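Local atomic coordinates of superoxide dismutase [Mn/Fe] (Porphyromonas gingivalis, PDB entry 1UES), a protein that destroys superoxide radicals by dismuting them to oxygen and hydrogen peroxide, cycling one manganese or iron ion per subunit between oxidation states. Residues A[156-161]-A[169-174]. The protein carries 1 engineered substitution. Numbering follows the deposited sequence.
With MN (manganese (II) ion), chain E.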
loop_
_atom_site.group_PDB
_atom_site.type_symbol
_atom_site.label_atom_id
_atom_site.label_comp_id
_atom_site.label_asym_id
_atom_site.label_seq_id
_atom_site.Cartn_x
_atom_site.Cartn_y
_atom_site.Cartn_z
ATOM N N PHE A 156 6.240 9.819 8.780
ATOM C CA PHE A 156 5.489 8.690 9.307
ATOM C C PHE A 156 5.212 7.805 8.051
ATOM O O PHE A 156 4.732 8.292 7.043
ATOM C CB PHE A 156 4.152 9.110 9.918
ATOM C CG PHE A 156 4.261 9.788 11.268
ATOM C CD1 PHE A 156 5.493 9.944 11.900
ATOM C CD2 PHE A 156 3.112 10.267 11.894
ATOM C CE1 PHE A 156 5.598 10.574 13.158
ATOM C CE2 PHE A 156 3.193 10.899 13.147
ATOM C CZ PHE A 156 4.426 11.053 13.777
ATOM N N ASP A 157 5.586 6.535 8.120
ATOM C CA ASP A 157 5.365 5.596 7.025
ATOM C C ASP A 157 3.923 5.109 7.124
ATOM O O ASP A 157 3.532 4.565 8.177
ATOM C CB ASP A 157 6.326 4.439 7.238
ATOM C CG ASP A 157 6.367 3.465 6.089
ATOM O OD1 ASP A 157 5.645 3.667 5.094
ATOM O OD2 ASP A 157 7.160 2.500 6.253
ATOM N N VAL A 158 3.127 5.299 6.062
ATOM C CA VAL A 158 1.760 4.808 6.114
ATOM C C VAL A 158 1.523 3.659 5.169
ATOM O O VAL A 158 0.382 3.315 4.851
ATOM C CB VAL A 158 0.676 5.930 6.011
ATOM C CG1 VAL A 158 0.885 6.925 7.178
ATOM C CG2 VAL A 158 0.755 6.656 4.663
ATOM N N TRP A 159 2.637 3.048 4.750
ATOM C CA TRP A 159 2.548 1.810 3.977
ATOM C C TRP A 159 2.001 0.888 5.082
ATOM O O TRP A 159 2.420 0.977 6.220
ATOM C CB TRP A 159 3.937 1.301 3.567
ATOM C CG TRP A 159 4.424 1.903 2.279
ATOM C CD1 TRP A 159 4.699 3.212 2.048
ATOM C CD2 TRP A 159 4.691 1.204 1.069
ATOM N NE1 TRP A 159 5.122 3.388 0.751
ATOM C CE2 TRP A 159 5.127 2.166 0.119
ATOM C CE3 TRP A 159 4.604 -0.149 0.686
ATOM C CZ2 TRP A 159 5.480 1.817 -1.206
ATOM C CZ3 TRP A 159 4.962 -0.504 -0.635
ATOM C CH2 TRP A 159 5.395 0.489 -1.565
ATOM N N GLU A 160 1.020 0.061 4.749
ATOM C CA GLU A 160 0.440 -0.813 5.761
ATOM C C GLU A 160 1.416 -1.722 6.476
ATOM O O GLU A 160 1.210 -2.044 7.647
ATOM C CB GLU A 160 -0.707 -1.626 5.127
ATOM C CG GLU A 160 -1.868 -0.733 4.713
ATOM C CD GLU A 160 -2.997 -1.493 4.058
ATOM O OE1 GLU A 160 -2.714 -2.296 3.144
ATOM O OE2 GLU A 160 -4.160 -1.302 4.472
ATOM N N HIS A 161 2.496 -2.130 5.815
ATOM C CA HIS A 161 3.467 -2.999 6.477
ATOM C C HIS A 161 4.126 -2.323 7.713
ATOM O O HIS A 161 4.652 -2.979 8.575
ATOM C CB HIS A 161 4.551 -3.485 5.484
ATOM C CG HIS A 161 5.428 -2.406 4.932
ATOM N ND1 HIS A 161 5.552 -2.185 3.582
ATOM C CD2 HIS A 161 6.280 -1.530 5.533
ATOM C CE1 HIS A 161 6.431 -1.231 3.359
ATOM N NE2 HIS A 161 6.889 -0.811 4.522
ATOM N N ASN A 169 -5.988 -2.380 10.684
ATOM C CA ASN A 169 -6.506 -1.226 9.951
ATOM C C ASN A 169 -6.490 0.104 10.690
ATOM O O ASN A 169 -6.823 1.147 10.113
ATOM C CB ASN A 169 -7.934 -1.506 9.497
ATOM C CG ASN A 169 -8.885 -1.679 10.661
ATOM O OD1 ASN A 169 -9.884 -0.959 10.764
ATOM N ND2 ASN A 169 -8.595 -2.648 11.537
ATOM N N ARG A 170 -6.110 0.056 11.957
ATOM C CA ARG A 170 -6.082 1.258 12.798
ATOM C C ARG A 170 -4.883 2.188 12.537
ATOM O O ARG A 170 -4.060 2.437 13.424
ATOM C CB ARG A 170 -6.175 0.837 14.283
ATOM C CG ARG A 170 -7.398 -0.068 14.570
ATOM C CD ARG A 170 -7.531 -0.447 16.066
ATOM N NE ARG A 170 -6.451 -1.298 16.537
ATOM C CZ ARG A 170 -5.416 -0.869 17.259
ATOM N NH1 ARG A 170 -5.312 0.412 17.611
ATOM N NH2 ARG A 170 -4.475 -1.713 17.613
ATOM N N ARG A 171 -4.807 2.733 11.311
ATOM C CA ARG A 171 -3.709 3.622 10.958
ATOM C C ARG A 171 -3.632 4.848 11.866
ATOM O O ARG A 171 -2.545 5.223 12.303
ATOM C CB ARG A 171 -3.830 4.084 9.506
ATOM C CG ARG A 171 -2.629 4.897 9.058
ATOM C CD ARG A 171 -2.846 5.574 7.743
ATOM N NE ARG A 171 -2.747 4.631 6.621
ATOM C CZ ARG A 171 -2.793 5.014 5.358
ATOM N NH1 ARG A 171 -2.934 6.304 5.082
ATOM N NH2 ARG A 171 -2.724 4.118 4.376
ATOM N N ALA A 172 -4.775 5.483 12.133
ATOM C CA ALA A 172 -4.787 6.662 13.000
ATOM C C ALA A 172 -4.218 6.398 14.381
ATOM O O ALA A 172 -3.469 7.228 14.914
ATOM C CB ALA A 172 -6.231 7.205 13.125
ATOM N N ASP A 173 -4.563 5.256 14.974
ATOM C CA ASP A 173 -4.062 4.920 16.301
ATOM C C ASP A 173 -2.540 4.743 16.254
ATOM O O ASP A 173 -1.849 5.119 17.193
ATOM C CB ASP A 173 -4.734 3.649 16.855
ATOM C CG ASP A 173 -6.215 3.872 17.205
ATOM O OD1 ASP A 173 -6.661 5.054 17.254
ATOM O OD2 ASP A 173 -6.934 2.860 17.406
ATOM N N HIS A 174 -2.022 4.182 15.155
ATOM C CA HIS A 174 -0.583 4.004 15.026
ATOM C C HIS A 174 0.098 5.357 14.971
ATOM O O HIS A 174 1.123 5.558 15.610
ATOM C CB HIS A 174 -0.245 3.241 13.751
ATOM C CG HIS A 174 1.222 3.208 13.434
ATOM N ND1 HIS A 174 2.126 2.462 14.149
ATOM C CD2 HIS A 174 1.912 3.759 12.404
ATOM C CE1 HIS A 174 3.317 2.548 13.575
ATOM N NE2 HIS A 174 3.209 3.334 12.517
HETATM MN MN MN E . 8.027 1.007 5.117
HETATM O O HOH W 1 5.015 4.273 10.591
HETATM O O HOH W 2 7.308 2.165 3.340
#
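Val158 and Arg171 make the direct contact between the end of strand 151-157 with the metal-binding loop that follows and the start of helix 171-178, in the C-terminal alpha/beta domain of the iron/manganese superoxide dismutase fold. In the tight part the guanidinium plane of Arg171 lies over the branched side chain of Val158: Val158 CB sits 3.5 Å from that plane, over its centre, and Val158 CG2 lies 3.7 Å from Arg171 NH1. Arg171 sends CG away from its backbone N (chi1 -174°) and bends at chi3 (-76°), which brings a guanidinium face over Val158 CB; the two side chains cross at about a right angle. Although Val158 O comes within 3.2 Å of Arg171 NH2, it lies over the guanidinium face and the angle is too poor for a hydrogen bond. The arginine's polar grip lies elsewhere: NH1 donates to Gly115 O and Leu118 O, NH2 to Gly120 O, and NE pairs with Tyr163 OH.

Packing is looser toward His174, where a water bridges Asp157 O and the in-plane ring edge at NE2, 2.8 Å from each. On the exposed side, Arg170 NH1 forms a salt bridge with Asp173 OD2 within the segment. In segment 156-161, Asp157 and His161 bind manganese together with His27, His74 and a water. Asp157 OD1 closes an Asx turn by accepting from Trp159 N, while its OD2 holds the manganese at 2.1 Å.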